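Local coordinates for protein arginine kinase (Anthopleura japonica, PDB 4RF7) that catalyses the reversible transfer of phosphate from ATP to L-arginine, giving phospho-L-arginine and ADP, at residues 287-292 / 331-336. Sequence-based numbering, arbitrary orientation.
Sequences RASVHV and VYDISN. With ARG (arginine), chain H.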
ATOM      1  N   ARG A 287     -10.800   9.360 -14.766  1.00 30.36           N
ATOM      2  CA  ARG A 287     -10.220   8.030 -14.871  1.00 29.72           C
ATOM      3  C   ARG A 287     -10.335   7.351 -13.510  1.00 31.06           C
ATOM      4  O   ARG A 287      -9.605   7.688 -12.574  1.00 32.39           O
ATOM      5  CB  ARG A 287      -8.752   8.074 -15.306  1.00 30.91           C
ATOM      6  CG  ARG A 287      -8.148   6.677 -15.468  1.00 32.87           C
ATOM      7  CD  ARG A 287      -6.693   6.695 -15.911  1.00 32.64           C
ATOM      8  NE  ARG A 287      -6.222   5.345 -16.215  1.00 32.51           N
ATOM      9  CZ  ARG A 287      -5.695   4.513 -15.320  1.00 36.18           C
ATOM     10  NH1 ARG A 287      -5.298   3.303 -15.689  1.00 36.68           N
ATOM     11  NH2 ARG A 287      -5.568   4.887 -14.055  1.00 34.58           N
ATOM     12  N   ALA A 288     -11.268   6.412 -13.393  1.00 27.97           N
ATOM     13  CA  ALA A 288     -11.405   5.618 -12.175  1.00 29.63           C
ATOM     14  C   ALA A 288     -10.694   4.287 -12.376  1.00 31.05           C
ATOM     15  O   ALA A 288     -10.855   3.652 -13.422  1.00 31.75           O
ATOM     16  CB  ALA A 288     -12.868   5.387 -11.844  1.00 29.61           C
ATOM     17  N   SER A 289      -9.916   3.857 -11.384  1.00 29.46           N
ATOM     18  CA  SER A 289      -9.137   2.628 -11.532  1.00 29.00           C
ATOM     19  C   SER A 289      -8.944   1.822 -10.247  1.00 31.16           C
ATOM     20  O   SER A 289      -8.961   2.366  -9.136  1.00 28.32           O
ATOM     21  CB  SER A 289      -7.778   2.925 -12.164  1.00 24.97           C
ATOM     22  OG  SER A 289      -7.016   3.796 -11.352  1.00 30.85           O
ATOM     23  N   VAL A 290      -8.758   0.516 -10.420  1.00 30.08           N
ATOM     24  CA  VAL A 290      -8.516  -0.406  -9.319  1.00 31.80           C
ATOM     25  C   VAL A 290      -7.431  -1.399  -9.729  1.00 31.53           C
ATOM     26  O   VAL A 290      -7.440  -1.899 -10.859  1.00 30.43           O
ATOM     27  CB  VAL A 290      -9.807  -1.181  -8.941  1.00 32.41           C
ATOM     28  CG1 VAL A 290      -9.507  -2.292  -7.940  1.00 29.26           C
ATOM     29  CG2 VAL A 290     -10.864  -0.240  -8.381  1.00 30.75           C
ATOM     30  N   HIS A 291      -6.480  -1.654  -8.832  1.00 26.73           N
ATOM     31  CA  HIS A 291      -5.541  -2.751  -9.017  1.00 26.59           C
ATOM     32  C   HIS A 291      -6.089  -3.962  -8.275  1.00 30.38           C
ATOM     33  O   HIS A 291      -6.356  -3.892  -7.070  1.00 30.08           O
ATOM     34  CB  HIS A 291      -4.152  -2.396  -8.484  1.00 31.83           C
ATOM     35  CG  HIS A 291      -3.399  -1.414  -9.346  1.00 36.03           C
ATOM     36  ND1 HIS A 291      -2.153  -0.951  -9.019  1.00 34.04           N
ATOM     37  CD2 HIS A 291      -3.738  -0.830 -10.512  1.00 35.57           C
ATOM     38  CE1 HIS A 291      -1.740  -0.107  -9.946  1.00 35.34           C
ATOM     39  NE2 HIS A 291      -2.692  -0.013 -10.876  1.00 36.17           N
ATOM     40  N   VAL A 292      -6.270  -5.065  -8.994  1.00 29.51           N
ATOM     41  CA  VAL A 292      -6.835  -6.272  -8.402  1.00 29.94           C
ATOM     42  C   VAL A 292      -6.148  -7.511  -8.965  1.00 31.32           C
ATOM     43  O   VAL A 292      -5.827  -7.571 -10.156  1.00 29.61           O
ATOM     44  CB  VAL A 292      -8.367  -6.333  -8.619  1.00 29.60           C
ATOM     45  CG1 VAL A 292      -8.696  -6.340 -10.105  1.00 28.94           C
ATOM     46  CG2 VAL A 292      -8.974  -7.544  -7.921  1.00 28.26           C
ATOM     47  N   VAL A 331      -2.039  -9.509 -11.452  1.00 41.23           N
ATOM     48  CA  VAL A 331      -2.591  -8.213 -11.062  1.00 41.71           C
ATOM     49  C   VAL A 331      -2.967  -7.374 -12.281  1.00 38.94           C
ATOM     50  O   VAL A 331      -2.146  -7.155 -13.175  1.00 38.13           O
ATOM     51  CB  VAL A 331      -1.608  -7.417 -10.180  1.00 44.73           C
ATOM     52  CG1 VAL A 331      -2.103  -5.996  -9.974  1.00 43.52           C
ATOM     53  CG2 VAL A 331      -1.417  -8.113  -8.840  1.00 47.28           C
ATOM     54  N   TYR A 332      -4.209  -6.897 -12.308  1.00 37.04           N
ATOM     55  CA  TYR A 332      -4.682  -6.083 -13.419  1.00 36.17           C
ATOM     56  C   TYR A 332      -5.086  -4.677 -12.982  1.00 35.27           C
ATOM     57  O   TYR A 332      -5.638  -4.483 -11.895  1.00 32.42           O
ATOM     58  CB  TYR A 332      -5.847  -6.781 -14.126  1.00 38.15           C
ATOM     59  CG  TYR A 332      -5.430  -8.027 -14.873  1.00 39.06           C
ATOM     60  CD1 TYR A 332      -5.409  -9.266 -14.247  1.00 39.82           C
ATOM     61  CD2 TYR A 332      -5.050  -7.962 -16.205  1.00 41.08           C
ATOM     62  CE1 TYR A 332      -5.023 -10.407 -14.929  1.00 38.56           C
ATOM     63  CE2 TYR A 332      -4.665  -9.096 -16.894  1.00 44.40           C
ATOM     64  CZ  TYR A 332      -4.654 -10.314 -16.251  1.00 42.84           C
ATOM     65  OH  TYR A 332      -4.267 -11.441 -16.939  1.00 48.49           O
ATOM     66  N   ASP A 333      -4.790  -3.697 -13.830  1.00 33.99           N
ATOM     67  CA  ASP A 333      -5.292  -2.350 -13.622  1.00 33.11           C
ATOM     68  C   ASP A 333      -6.615  -2.228 -14.365  1.00 32.06           C
ATOM     69  O   ASP A 333      -6.643  -2.159 -15.597  1.00 33.84           O
ATOM     70  CB  ASP A 333      -4.297  -1.312 -14.135  1.00 33.28           C
ATOM     71  CG  ASP A 333      -4.756   0.111 -13.879  1.00 37.68           C
ATOM     72  OD1 ASP A 333      -5.443   0.348 -12.861  1.00 40.26           O
ATOM     73  OD2 ASP A 333      -4.422   0.996 -14.693  1.00 38.12           O
ATOM     74  N   ILE A 334      -7.714  -2.235 -13.618  1.00 30.69           N
ATOM     75  CA  ILE A 334      -9.034  -2.095 -14.214  1.00 30.93           C
ATOM     76  C   ILE A 334      -9.373  -0.607 -14.279  1.00 32.53           C
ATOM     77  O   ILE A 334      -9.179   0.110 -13.303  1.00 34.77           O
ATOM     78  CB  ILE A 334     -10.111  -2.845 -13.399  1.00 34.51           C
ATOM     79  CG1 ILE A 334      -9.584  -4.198 -12.915  1.00 34.81           C
ATOM     80  CG2 ILE A 334     -11.388  -3.017 -14.224  1.00 35.98           C
ATOM     81  CD1 ILE A 334      -9.438  -5.242 -14.008  1.00 38.01           C
ATOM     82  N   SER A 335      -9.859  -0.137 -15.425  1.00 30.30           N
ATOM     83  CA  SER A 335     -10.224   1.272 -15.563  1.00 29.04           C
ATOM     84  C   SER A 335     -11.422   1.454 -16.481  1.00 30.23           C
ATOM     85  O   SER A 335     -11.796   0.537 -17.218  1.00 33.17           O
ATOM     86  CB  SER A 335      -9.037   2.098 -16.068  1.00 28.82           C
ATOM     87  OG  SER A 335      -8.632   1.678 -17.359  1.00 31.43           O
ATOM     88  N   ASN A 336     -12.023   2.639 -16.429  1.00 30.52           N
ATOM     89  CA  ASN A 336     -13.164   2.969 -17.280  1.00 33.17           C
ATOM     90  C   ASN A 336     -12.744   3.274 -18.715  1.00 35.37           C
ATOM     91  O   ASN A 336     -11.643   3.774 -18.954  1.00 36.34           O
ATOM     92  CB  ASN A 336     -13.917   4.175 -16.710  1.00 31.40           C
ATOM     93  CG  ASN A 336     -13.026   5.396 -16.554  1.00 33.94           C
ATOM     94  OD1 ASN A 336     -11.987   5.339 -15.894  1.00 31.54           O
ATOM     95  ND2 ASN A 336     -13.423   6.505 -17.174  1.00 36.30           N
TER
HETATM   96  N   ARG H 806      -0.501   7.121 -12.688  1.00 94.69           N
HETATM   97  CA  ARG H 806      -0.629   5.692 -12.426  1.00 95.75           C
HETATM   98  C   ARG H 806      -1.481   5.021 -13.500  1.00102.99           C
HETATM   99  O   ARG H 806      -0.976   4.592 -14.540  1.00107.14           O
HETATM  100  CB  ARG H 806      -1.243   5.457 -11.043  1.00 86.31           C
HETATM  101  CG  ARG H 806      -1.241   4.005 -10.592  1.00 81.97           C
HETATM  102  CD  ARG H 806      -2.060   3.808  -9.328  1.00 74.62           C
HETATM  103  NE  ARG H 806      -3.365   3.210  -9.600  1.00 72.95           N
HETATM  104  CZ  ARG H 806      -4.003   2.407  -8.757  1.00 70.83           C
HETATM  105  NH1 ARG H 806      -3.453   2.111  -7.593  1.00 60.83           N
HETATM  106  NH2 ARG H 806      -5.186   1.898  -9.075  1.00 63.32           N
HETATM  107  OXT ARG H 806      -2.698   4.897 -13.362  1.00103.67           O
HETATM  108  O   HOH W   1      -4.572   3.052 -12.143  1.00 36.43           O
HETATM  109  O   HOH W   2      -1.824   1.752 -12.939  1.00 40.28           O
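V290 and I334 form a hydrogen-bonded antiparallel pair, each N-H meeting the other's carbonyl, with I334 N to V290 O at 2.8 Å. V292 and Y332 repeat this ring of two bonds, whereas S289–S335 and H291–D333 are the non-hydrogen-bonded pairs. At the far end the ladder passes to a side chain: A288 N donates to N336 OD1 (2.8 Å) from above the amide carbonyl plane, and the return bond from N336 N to A288 O is weak.

Charged and polar groups gather on the face of S289, H291, D333 and S335. R287, extended with CG anti to the backbone N (chi1 -178°), reaches along this face until NH1 forms a salt bridge with D333 OD2 (2.7 Å), on the syn side of the carboxylate and in the guanidinium plane; S335 CB lies over one guanidinium face. The other carboxylate oxygen approaches the H291 ring at its edge, where D333 OD1 lies 3.1 Å from H291 CD2, with the two planes nearly perpendicular (87°). One water accepts from R287 NH2 and S289 OG and donates to D333 OD1 and the carboxylate of a bound arginine. CZ of that ligand lies over the middle of the H291 ring, 3.4 Å above its plane. R287 and H291 belong to a predicted ATP site, so the arginine apparently occupies part of the nucleotide pocket.

Apolar contact lies on the reverse face, V292 CG1 against I334 CG1 (3.6 Å). There helix 344-370 covers V290 and I334 through M351, while strands 127-136 and 312-315 flank the pair within the antiparallel sheet of the catalytic domain.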